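Local coordinates for sialidase domain-containing protein (Dyadobacter fermentans, PDB 5HX0) that is of unknown function but has a sialidase-like six-bladed beta-propeller fold with BNR (Asp-box) repeats, so a role in carbohydrate binding or cleavage is possible but unproven, at residues I64-K67 with I71-A74; P127-L132 with I137-Y142; R174-D177 with W182-P185. All blocks are in the same frame, centred on the assembly; numbering follows the deposited sequence.

Interaction 1: residues I64-K67 with I71-A74; sequences IKKK and IVLA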
ATOM      1  N   ILE A  64     -19.969   5.913  -6.575  1.00 11.52           N
ATOM      2  CA  ILE A  64     -20.793   7.065  -6.203  1.00  9.79           C
ATOM      3  C   ILE A  64     -20.628   8.108  -7.303  1.00 13.71           C
ATOM      4  O   ILE A  64     -19.727   8.014  -8.137  1.00 11.44           O
ATOM      5  CB  ILE A  64     -20.375   7.653  -4.843  1.00 12.09           C
ATOM      6  CG1 ILE A  64     -18.899   8.069  -4.947  1.00 11.12           C
ATOM      7  CG2 ILE A  64     -20.555   6.600  -3.709  1.00 13.22           C
ATOM      8  CD1 ILE A  64     -18.426   8.998  -3.882  1.00 17.93           C
ATOM      9  N   LYS A  65     -21.511   9.103  -7.313  1.00 11.50           N
ATOM     10  CA  LYS A  65     -21.351  10.267  -8.189  1.00  9.74           C
ATOM     11  C   LYS A  65     -21.411  11.519  -7.325  1.00 11.92           C
ATOM     12  O   LYS A  65     -22.400  11.733  -6.622  1.00 11.60           O
ATOM     13  CB  LYS A  65     -22.422  10.315  -9.292  1.00 11.24           C
ATOM     14  CG  LYS A  65     -22.237  11.514 -10.229  1.00 16.38           C
ATOM     15  CD  LYS A  65     -23.258  11.534 -11.381  1.00 29.64           C
ATOM     16  CE  LYS A  65     -24.612  12.121 -10.966  1.00 50.21           C
ATOM     17  NZ  LYS A  65     -25.525  11.196 -10.207  1.00 54.51           N
ATOM     18  N   LYS A  66     -20.352  12.327  -7.355  1.00  8.33           N
ATOM     19  CA  LYS A  66     -20.287  13.487  -6.476  1.00 12.87           C
ATOM     20  C   LYS A  66     -21.142  14.626  -7.018  1.00 13.40           C
ATOM     21  O   LYS A  66     -21.535  14.635  -8.185  1.00 12.66           O
ATOM     22  CB  LYS A  66     -18.845  13.968  -6.322  1.00 12.91           C
ATOM     23  CG  LYS A  66     -17.922  12.892  -5.778  1.00  9.32           C
ATOM     24  CD  LYS A  66     -16.652  13.514  -5.184  1.00 15.10           C
ATOM     25  CE  LYS A  66     -15.806  14.137  -6.242  1.00 14.59           C
ATOM     26  NZ  LYS A  66     -14.618  14.838  -5.643  1.00 19.66           N
ATOM     27  N   LYS A  67     -21.415  15.601  -6.144  1.00 13.09           N
ATOM     28  CA  LYS A  67     -22.217  16.758  -6.542  1.00 12.41           C
ATOM     29  C   LYS A  67     -21.589  17.494  -7.724  1.00 13.89           C
ATOM     30  O   LYS A  67     -22.311  18.010  -8.585  1.00 15.48           O
ATOM     31  CB  LYS A  67     -22.388  17.696  -5.338  1.00 15.27           C
ATOM     32  CG  LYS A  67     -23.415  18.832  -5.530  1.00 17.92           C
ATOM     33  CD  LYS A  67     -24.855  18.352  -5.338  1.00 19.23           C
ATOM     34  CE  LYS A  67     -25.835  19.555  -5.188  1.00 14.23           C
ATOM     35  NZ  LYS A  67     -27.250  19.033  -4.959  1.00 13.94           N
ATOM     36  N   ILE A  71     -17.803  10.861 -11.175  1.00 10.80           N
ATOM     37  CA  ILE A  71     -18.123   9.513 -10.741  1.00  9.87           C
ATOM     38  C   ILE A  71     -16.850   8.881 -10.196  1.00 13.86           C
ATOM     39  O   ILE A  71     -15.813   8.870 -10.870  1.00 13.59           O
ATOM     40  CB  ILE A  71     -18.685   8.697 -11.918  1.00 11.87           C
ATOM     41  CG1 ILE A  71     -19.896   9.414 -12.530  1.00 14.94           C
ATOM     42  CG2 ILE A  71     -19.028   7.259 -11.482  1.00 10.15           C
ATOM     43  CD1 ILE A  71     -20.165   8.989 -13.967  1.00 15.56           C
ATOM     44  N   VAL A  72     -16.914   8.360  -8.976  1.00 10.47           N
ATOM     45  CA  VAL A  72     -15.755   7.756  -8.324  1.00 10.60           C
ATOM     46  C   VAL A  72     -16.078   6.290  -8.085  1.00 11.21           C
ATOM     47  O   VAL A  72     -17.024   5.976  -7.354  1.00  9.93           O
ATOM     48  CB  VAL A  72     -15.421   8.448  -6.993  1.00 13.55           C
ATOM     49  CG1 VAL A  72     -14.131   7.815  -6.395  1.00 11.30           C
ATOM     50  CG2 VAL A  72     -15.264   9.940  -7.195  1.00 13.63           C
ATOM     51  N   LEU A  73     -15.292   5.388  -8.669  1.00 10.75           N
ATOM     52  CA  LEU A  73     -15.508   3.957  -8.472  1.00  9.59           C
ATOM     53  C   LEU A  73     -14.306   3.354  -7.752  1.00 11.44           C
ATOM     54  O   LEU A  73     -13.173   3.434  -8.247  1.00 12.60           O
ATOM     55  CB  LEU A  73     -15.776   3.243  -9.805  1.00  7.33           C
ATOM     56  CG  LEU A  73     -15.996   1.716  -9.769  1.00  9.56           C
ATOM     57  CD1 LEU A  73     -16.833   1.277 -10.986  1.00 10.36           C
ATOM     58  CD2 LEU A  73     -14.694   0.922  -9.755  1.00  8.35           C
ATOM     59  N   ALA A  74     -14.569   2.728  -6.602  1.00  6.94           N
ATOM     60  CA  ALA A  74     -13.537   2.091  -5.779  1.00  6.00           C
ATOM     61  C   ALA A  74     -13.546   0.600  -6.051  1.00  7.27           C
ATOM     62  O   ALA A  74     -14.611   0.019  -6.275  1.00 10.12           O
ATOM     63  CB  ALA A  74     -13.800   2.327  -4.291  1.00  7.29           C
TER
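The carbonyl oxygen of Ile64 meets two groups of the facing strand. Val72 N donates a hydrogen bond to Ile64 O at 3.0 Å. Ile71 CA lies 3.4 Å from the same Ile64 O in a weaker CA-H...O contact. The return bond, from Ile64 N to Val72 O, is also 3.0 Å and nearly straight, with 167° at the hydrogen. The two bonds make Ile64 and Val72 an antiparallel hydrogen-bonded pair. The side chains of the pair lie alongside each other, with Ile64 CG1 4.1 Å from Val72 CB. Ile64 CG1 sits between its own backbone N and carbonyl carbon (chi1 59°), and this puts CG1 3.7 Å from Val72 O.

Lys65 and Ile71 form the next, non-hydrogen-bonded pair, with side chains on the other face. The aliphatic part of Lys65 crosses Ile71 at a slant, with Lys65 CG 3.9 Å from Ile71 CG1. The chain then bends at chi3 and chi4, and NZ bonds to Gln373 O. Beyond the strand end, Lys66 CG still reaches Val72 CG2 at 4.2 Å.

The contact is the turn end of the hairpin of strands 56-65 and 71-79. Strand 97-103 continues the sheet beyond Ile71. Strand 123-131 packs on the face of Ile64, and strand 367-375 on that of Lys65 and Ile71.

Interaction 2: residues P127-L132 with I137-Y142; sequences PCLLQL and ILCASY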
ATOM      1  N   PRO A 127     -13.984  -2.611  -1.108  1.00  9.43           N
ATOM      2  CA  PRO A 127     -14.300  -1.250  -0.642  1.00  8.18           C
ATOM      3  C   PRO A 127     -15.758  -0.930  -0.923  1.00 12.23           C
ATOM      4  O   PRO A 127     -16.224  -1.048  -2.056  1.00 13.26           O
ATOM      5  CB  PRO A 127     -13.368  -0.357  -1.472  1.00  9.04           C
ATOM      6  CG  PRO A 127     -13.185  -1.181  -2.795  1.00  8.10           C
ATOM      7  CD  PRO A 127     -13.201  -2.630  -2.365  1.00 10.14           C
ATOM      8  N   CYS A 128     -16.477  -0.498   0.106  1.00 10.99           N
ATOM      9  CA  CYS A 128     -17.883  -0.150  -0.032  1.00 11.56           C
ATOM     10  C   CYS A 128     -18.062   1.335   0.271  1.00 11.05           C
ATOM     11  O   CYS A 128     -17.965   1.746   1.425  1.00 12.26           O
ATOM     12  CB  CYS A 128     -18.717  -1.034   0.906  1.00 14.94           C
ATOM     13  SG  CYS A 128     -18.773  -2.714   0.239  1.00 12.84           S
ATOM     14  N   LEU A 129     -18.326   2.126  -0.762  1.00  8.04           N
ATOM     15  CA  LEU A 129     -18.486   3.572  -0.646  1.00 11.26           C
ATOM     16  C   LEU A 129     -19.918   3.948  -0.254  1.00 13.11           C
ATOM     17  O   LEU A 129     -20.893   3.388  -0.774  1.00 10.13           O
ATOM     18  CB  LEU A 129     -18.132   4.242  -1.979  1.00  9.39           C
ATOM     19  CG  LEU A 129     -16.714   4.063  -2.536  1.00 10.11           C
ATOM     20  CD1 LEU A 129     -16.558   4.740  -3.923  1.00  9.64           C
ATOM     21  CD2 LEU A 129     -15.696   4.644  -1.557  1.00  8.39           C
ATOM     22  N   LEU A 130     -20.042   4.912   0.658  1.00 10.87           N
ATOM     23  CA  LEU A 130     -21.315   5.595   0.916  1.00 10.39           C
ATOM     24  C   LEU A 130     -21.068   7.095   0.822  1.00 14.42           C
ATOM     25  O   LEU A 130     -20.180   7.612   1.503  1.00 11.98           O
ATOM     26  CB  LEU A 130     -21.883   5.274   2.301  1.00 13.00           C
ATOM     27  CG  LEU A 130     -23.185   6.051   2.632  1.00 10.46           C
ATOM     28  CD1 LEU A 130     -24.357   5.598   1.724  1.00 13.97           C
ATOM     29  CD2 LEU A 130     -23.566   5.893   4.101  1.00 14.31           C
ATOM     30  N   GLN A 131     -21.834   7.794  -0.009  1.00 10.63           N
ATOM     31  CA  GLN A 131     -21.759   9.250  -0.056  1.00 11.72           C
ATOM     32  C   GLN A 131     -22.974   9.832   0.662  1.00 11.17           C
ATOM     33  O   GLN A 131     -24.106   9.566   0.257  1.00 13.48           O
ATOM     34  CB  GLN A 131     -21.702   9.772  -1.488  1.00 12.64           C
ATOM     35  CG  GLN A 131     -21.645  11.302  -1.547  1.00 15.12           C
ATOM     36  CD  GLN A 131     -21.486  11.811  -2.954  1.00 15.85           C
ATOM     37  OE1 GLN A 131     -20.497  12.465  -3.271  1.00 20.98           O
ATOM     38  NE2 GLN A 131     -22.439  11.479  -3.820  1.00 16.12           N
ATOM     39  N   LEU A 132     -22.734  10.615   1.721  1.00 12.81           N
ATOM     40  CA  LEU A 132     -23.816  11.292   2.427  1.00 14.22           C
ATOM     41  C   LEU A 132     -24.314  12.499   1.634  1.00 14.48           C
ATOM     42  O   LEU A 132     -23.607  13.052   0.790  1.00 12.90           O
ATOM     43  CB  LEU A 132     -23.360  11.763   3.815  1.00 11.79           C
ATOM     44  CG  LEU A 132     -22.760  10.667   4.708  1.00 18.11           C
ATOM     45  CD1 LEU A 132     -22.602  11.162   6.152  1.00 17.43           C
ATOM     46  CD2 LEU A 132     -23.624   9.410   4.666  1.00 20.64           C
ATOM     47  N   ILE A 137     -17.828  11.093   2.442  1.00 10.61           N
ATOM     48  CA  ILE A 137     -17.738   9.755   1.852  1.00 11.10           C
ATOM     49  C   ILE A 137     -17.156   8.801   2.877  1.00 11.41           C
ATOM     50  O   ILE A 137     -16.108   9.084   3.468  1.00 14.91           O
ATOM     51  CB  ILE A 137     -16.896   9.739   0.565  1.00 10.51           C
ATOM     52  CG1 ILE A 137     -17.483  10.695  -0.481  1.00 10.87           C
ATOM     53  CG2 ILE A 137     -16.799   8.291  -0.006  1.00 10.60           C
ATOM     54  CD1 ILE A 137     -16.505  11.012  -1.628  1.00 13.17           C
ATOM     55  N   LEU A 138     -17.847   7.682   3.094  1.00 12.07           N
ATOM     56  CA  LEU A 138     -17.348   6.574   3.897  1.00 11.08           C
ATOM     57  C   LEU A 138     -16.902   5.465   2.958  1.00 14.65           C
ATOM     58  O   LEU A 138     -17.562   5.209   1.950  1.00 11.44           O
ATOM     59  CB  LEU A 138     -18.427   6.028   4.824  1.00 15.32           C
ATOM     60  CG  LEU A 138     -19.125   7.005   5.777  1.00 18.08           C
ATOM     61  CD1 LEU A 138     -20.197   6.272   6.571  1.00 23.64           C
ATOM     62  CD2 LEU A 138     -18.099   7.580   6.712  1.00 20.12           C
ATOM     63  N   CYS A 139     -15.791   4.803   3.294  1.00 11.09           N
ATOM     64  CA  CYS A 139     -15.307   3.662   2.513  1.00  9.37           C
ATOM     65  C   CYS A 139     -15.048   2.512   3.485  1.00 13.09           C
ATOM     66  O   CYS A 139     -14.012   2.477   4.152  1.00 13.62           O
ATOM     67  CB  CYS A 139     -14.049   4.019   1.712  1.00 10.57           C
ATOM     68  SG  CYS A 139     -13.451   2.640   0.701  1.00 14.26           S
ATOM     69  N   ALA A 140     -15.990   1.576   3.562  1.00 11.83           N
ATOM     70  CA  ALA A 140     -15.848   0.422   4.437  1.00 11.76           C
ATOM     71  C   ALA A 140     -14.986  -0.642   3.770  1.00 15.70           C
ATOM     72  O   ALA A 140     -14.988  -0.804   2.540  1.00 10.78           O
ATOM     73  CB  ALA A 140     -17.219  -0.163   4.784  1.00 12.95           C
ATOM     74  N   SER A 141     -14.224  -1.356   4.589  1.00  9.73           N
ATOM     75  CA  SER A 141     -13.389  -2.436   4.062  1.00  9.71           C
ATOM     76  C   SER A 141     -13.217  -3.480   5.163  1.00  9.93           C
ATOM     77  O   SER A 141     -13.817  -3.377   6.243  1.00 11.14           O
ATOM     78  CB  SER A 141     -12.049  -1.871   3.564  1.00 12.49           C
ATOM     79  OG  SER A 141     -11.235  -2.894   3.008  1.00 14.52           O
ATOM     80  N   TYR A 142     -12.378  -4.476   4.892  1.00 10.86           N
ATOM     81  CA  TYR A 142     -11.949  -5.454   5.885  1.00 12.33           C
ATOM     82  C   TYR A 142     -10.677  -6.101   5.360  1.00 13.60           C
ATOM     83  O   TYR A 142     -10.323  -5.933   4.194  1.00 11.56           O
ATOM     84  CB  TYR A 142     -13.032  -6.493   6.196  1.00  9.71           C
ATOM     85  CG  TYR A 142     -13.672  -7.198   5.001  1.00 11.84           C
ATOM     86  CD1 TYR A 142     -13.164  -8.408   4.547  1.00 12.55           C
ATOM     87  CD2 TYR A 142     -14.814  -6.681   4.377  1.00  9.84           C
ATOM     88  CE1 TYR A 142     -13.752  -9.090   3.495  1.00 13.97           C
ATOM     89  CE2 TYR A 142     -15.410  -7.363   3.301  1.00 14.02           C
ATOM     90  CZ  TYR A 142     -14.858  -8.565   2.873  1.00 19.88           C
ATOM     91  OH  TYR A 142     -15.404  -9.273   1.822  1.00 26.18           O
TER
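Leu138 and Leu130 are a hydrogen-bonded antiparallel pair, and with Ile137 they bury the most surface here. Leu130 N reaches Leu138 O at 2.8 Å, and Leu138 N returns to Leu130 O at the same length. Their side chains run alongside each other off the same face and meet methyl to methyl, Leu130 CD2 to Leu138 CD1, at 4.2 Å. Cys128 and Ala140 form the next hydrogen-bonded pair, two residues along.

Ile137 projects from the other face. With CG2 anti to the backbone N, that methyl is turned toward Leu130 O, at 3.8 Å. The same methyl is 4.1 Å from Leu129 CD2. That Leu129 methyl also touches Cys139 CB at 3.7 Å, so this one methyl meets both Ile137 and Cys139. Cys139 SG then meets Pro127 CB at 3.7 Å, ending the apolar row.

Ile220 of strand 220-229 covers Leu130 and Leu138, and Ile64 of strand 56-65 meets Leu129 and Ile137. Four short backbone bonds satisfy the facing peptide groups. Apart from Gln131, whose NE2 bonds to Lys65 O, the side chains that meet across the contact are apolar. This is the chemistry of a buried hairpin, able to pack against neighbouring sheets on both faces.

Interaction 3: residues R174-D177 with W182-P185; sequences RSTD and WQGP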
ATOM      1  N   ARG A 174     -12.726   7.551   5.937  1.00 10.63           N
ATOM      2  CA  ARG A 174     -13.675   8.648   5.838  1.00 14.58           C
ATOM      3  C   ARG A 174     -13.019   9.827   5.133  1.00 15.16           C
ATOM      4  O   ARG A 174     -11.865  10.163   5.415  1.00 15.18           O
ATOM      5  CB  ARG A 174     -14.110   9.043   7.253  1.00 17.71           C
ATOM      6  CG  ARG A 174     -15.464   9.558   7.404  1.00 27.28           C
ATOM      7  CD  ARG A 174     -15.867   9.524   8.890  1.00 22.80           C
ATOM      8  NE  ARG A 174     -17.115  10.242   9.064  1.00 22.69           N
ATOM      9  CZ  ARG A 174     -17.178  11.552   9.252  1.00 28.97           C
ATOM     10  NH1 ARG A 174     -16.053  12.267   9.315  1.00 34.33           N
ATOM     11  NH2 ARG A 174     -18.355  12.147   9.387  1.00 24.86           N
ATOM     12  N   SER A 175     -13.750  10.466   4.228  1.00 11.73           N
ATOM     13  CA  SER A 175     -13.258  11.664   3.569  1.00 12.25           C
ATOM     14  C   SER A 175     -14.296  12.765   3.677  1.00 18.05           C
ATOM     15  O   SER A 175     -15.480  12.545   3.396  1.00 14.35           O
ATOM     16  CB  SER A 175     -12.922  11.416   2.107  1.00 11.05           C
ATOM     17  OG  SER A 175     -12.532  12.626   1.473  1.00 10.51           O
ATOM     18  N   THR A 176     -13.842  13.954   4.076  1.00 15.37           N
ATOM     19  CA  THR A 176     -14.684  15.141   4.079  1.00 17.27           C
ATOM     20  C   THR A 176     -14.249  16.147   3.017  1.00 22.86           C
ATOM     21  O   THR A 176     -14.713  17.295   3.029  1.00 23.03           O
ATOM     22  CB  THR A 176     -14.680  15.789   5.470  1.00 15.98           C
ATOM     23  OG1 THR A 176     -13.334  16.065   5.850  1.00 19.19           O
ATOM     24  CG2 THR A 176     -15.292  14.848   6.507  1.00 21.96           C
ATOM     25  N   ASP A 177     -13.378  15.744   2.091  1.00 15.47           N
ATOM     26  CA  ASP A 177     -12.939  16.637   1.029  1.00 17.96           C
ATOM     27  C   ASP A 177     -13.171  16.018  -0.339  1.00 19.07           C
ATOM     28  O   ASP A 177     -12.401  16.249  -1.273  1.00 16.91           O
ATOM     29  CB  ASP A 177     -11.468  17.058   1.205  1.00 18.67           C
ATOM     30  CG  ASP A 177     -10.487  15.884   1.275  1.00 23.32           C
ATOM     31  OD1 ASP A 177     -10.814  14.727   0.914  1.00 15.56           O
ATOM     32  OD2 ASP A 177      -9.334  16.147   1.668  1.00 20.53           O
ATOM     33  N   TRP A 182      -8.136  10.718   2.835  1.00 12.13           N
ATOM     34  CA  TRP A 182      -8.916   9.779   3.634  1.00 13.44           C
ATOM     35  C   TRP A 182      -8.345   9.746   5.035  1.00 16.86           C
ATOM     36  O   TRP A 182      -7.127   9.634   5.210  1.00 18.86           O
ATOM     37  CB  TRP A 182      -8.879   8.380   3.001  1.00 10.85           C
ATOM     38  CG  TRP A 182      -9.423   8.371   1.614  1.00 12.21           C
ATOM     39  CD1 TRP A 182      -8.732   8.575   0.450  1.00 14.01           C
ATOM     40  CD2 TRP A 182     -10.788   8.171   1.239  1.00 13.09           C
ATOM     41  NE1 TRP A 182      -9.584   8.503  -0.625  1.00 10.97           N
ATOM     42  CE2 TRP A 182     -10.852   8.253  -0.168  1.00 12.33           C
ATOM     43  CE3 TRP A 182     -11.965   7.920   1.957  1.00 15.53           C
ATOM     44  CZ2 TRP A 182     -12.035   8.094  -0.873  1.00 15.02           C
ATOM     45  CZ3 TRP A 182     -13.146   7.759   1.245  1.00 13.48           C
ATOM     46  CH2 TRP A 182     -13.169   7.849  -0.146  1.00 15.89           C
ATOM     47  N   GLN A 183      -9.215   9.858   6.026  1.00 11.30           N
ATOM     48  CA  GLN A 183      -8.800   9.783   7.411  1.00 11.84           C
ATOM     49  C   GLN A 183      -9.257   8.451   7.990  1.00 19.62           C
ATOM     50  O   GLN A 183     -10.184   7.815   7.482  1.00 16.24           O
ATOM     51  CB  GLN A 183      -9.367  10.962   8.206  1.00 16.85           C
ATOM     52  CG  GLN A 183      -8.631  12.283   7.886  1.00 17.44           C
ATOM     53  CD  GLN A 183      -8.952  12.817   6.494  1.00 22.35           C
ATOM     54  OE1 GLN A 183     -10.114  12.965   6.147  1.00 23.78           O
ATOM     55  NE2 GLN A 183      -7.915  13.106   5.691  1.00 17.84           N
ATOM     56  N   GLY A 184      -8.582   8.020   9.038  1.00 19.55           N
ATOM     57  CA  GLY A 184      -8.854   6.710   9.590  1.00 17.98           C
ATOM     58  C   GLY A 184      -7.629   5.836   9.423  1.00 19.51           C
ATOM     59  O   GLY A 184      -6.549   6.361   9.194  1.00 19.52           O
ATOM     60  N   PRO A 185      -7.778   4.504   9.550  1.00 16.41           N
ATOM     61  CA  PRO A 185      -9.059   3.800   9.677  1.00 16.63           C
ATOM     62  C   PRO A 185      -9.742   3.987  11.015  1.00 17.92           C
ATOM     63  O   PRO A 185      -9.072   4.149  12.051  1.00 17.17           O
ATOM     64  CB  PRO A 185      -8.668   2.332   9.505  1.00 19.18           C
ATOM     65  CG  PRO A 185      -7.260   2.262  10.063  1.00 22.46           C
ATOM     66  CD  PRO A 185      -6.621   3.595   9.706  1.00 21.16           C
TER
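Ser175 CB sits over one face of the Trp182 indole. It lies 3.9 Å from the centroid of the six-membered ring and 21° off the ring normal, a CH-pi contact. The approach is offset toward the rim of the ring, and the nearest ring atom, Trp182 CE3, is 3.6 Å from Ser175 CB. Trp182 CG is anti to its own carbonyl carbon (chi1 -59°), which turns the indole face to Ser175 CB. The ring also packs on Leu173, on Ile137 and Cys139 of strand 137-145, and on Ile116 of strand 114-117.

Ser175 turns its hydroxyl away from its backbone N (chi1 176°) and into the connecting loop. There Ser175 OG accepts a bond from Asp177 N at 3.3 Å, forming an ST turn. Gly179 N and Ser181 O also bond to this oxygen, so three backbone groups hold it. Asp177 OD2 bonds to Ser181 OG and ties the loop further.

Arg174 and Gln183 pair through the backbone. Gln183 N reaches Arg174 O at 2.7 Å, and Arg174 N reaches Gln183 O at 3.0 Å. The Arg174 side chain runs out extended from CG to NE, past Leu138, and NE bonds to Lys245 O.

The residues from Ser175 to Trp182 fit the Asp-box pattern Ser-x-Asp-x-Gly-x-(Ser/Thr)-Trp, consistent with sialidases and other BNR proteins. As in those proteins, the run makes the hairpin between the third and fourth strands of a propeller blade.

Interaction 1 belongs to one propeller blade, and interactions 2 and 3 to the next. Interactions 1 and 2 meet at the blade interface, with centres 11 Å apart. Gln131 NE2 lies 2.8 Å from Lys65 O, a probable hydrogen bond, and Ile64 CD1 packs on Ile137 CD1 at 3.6 Å. Interactions 2 and 3 share a sheet: Ile137 O is 2.8 Å from Ser175 N, and Ile137 CG2 is 3.7 Å from Trp182 CH2. Ile137 thus touches both other contacts. Interactions 1 and 3 do not touch, their nearest atoms being about 5 Å apart. Bound glycerol, probably from the crystallisation liquor, lies about 4 Å from the Lys66 side chain. It may mark a pocket, but no active site is assigned.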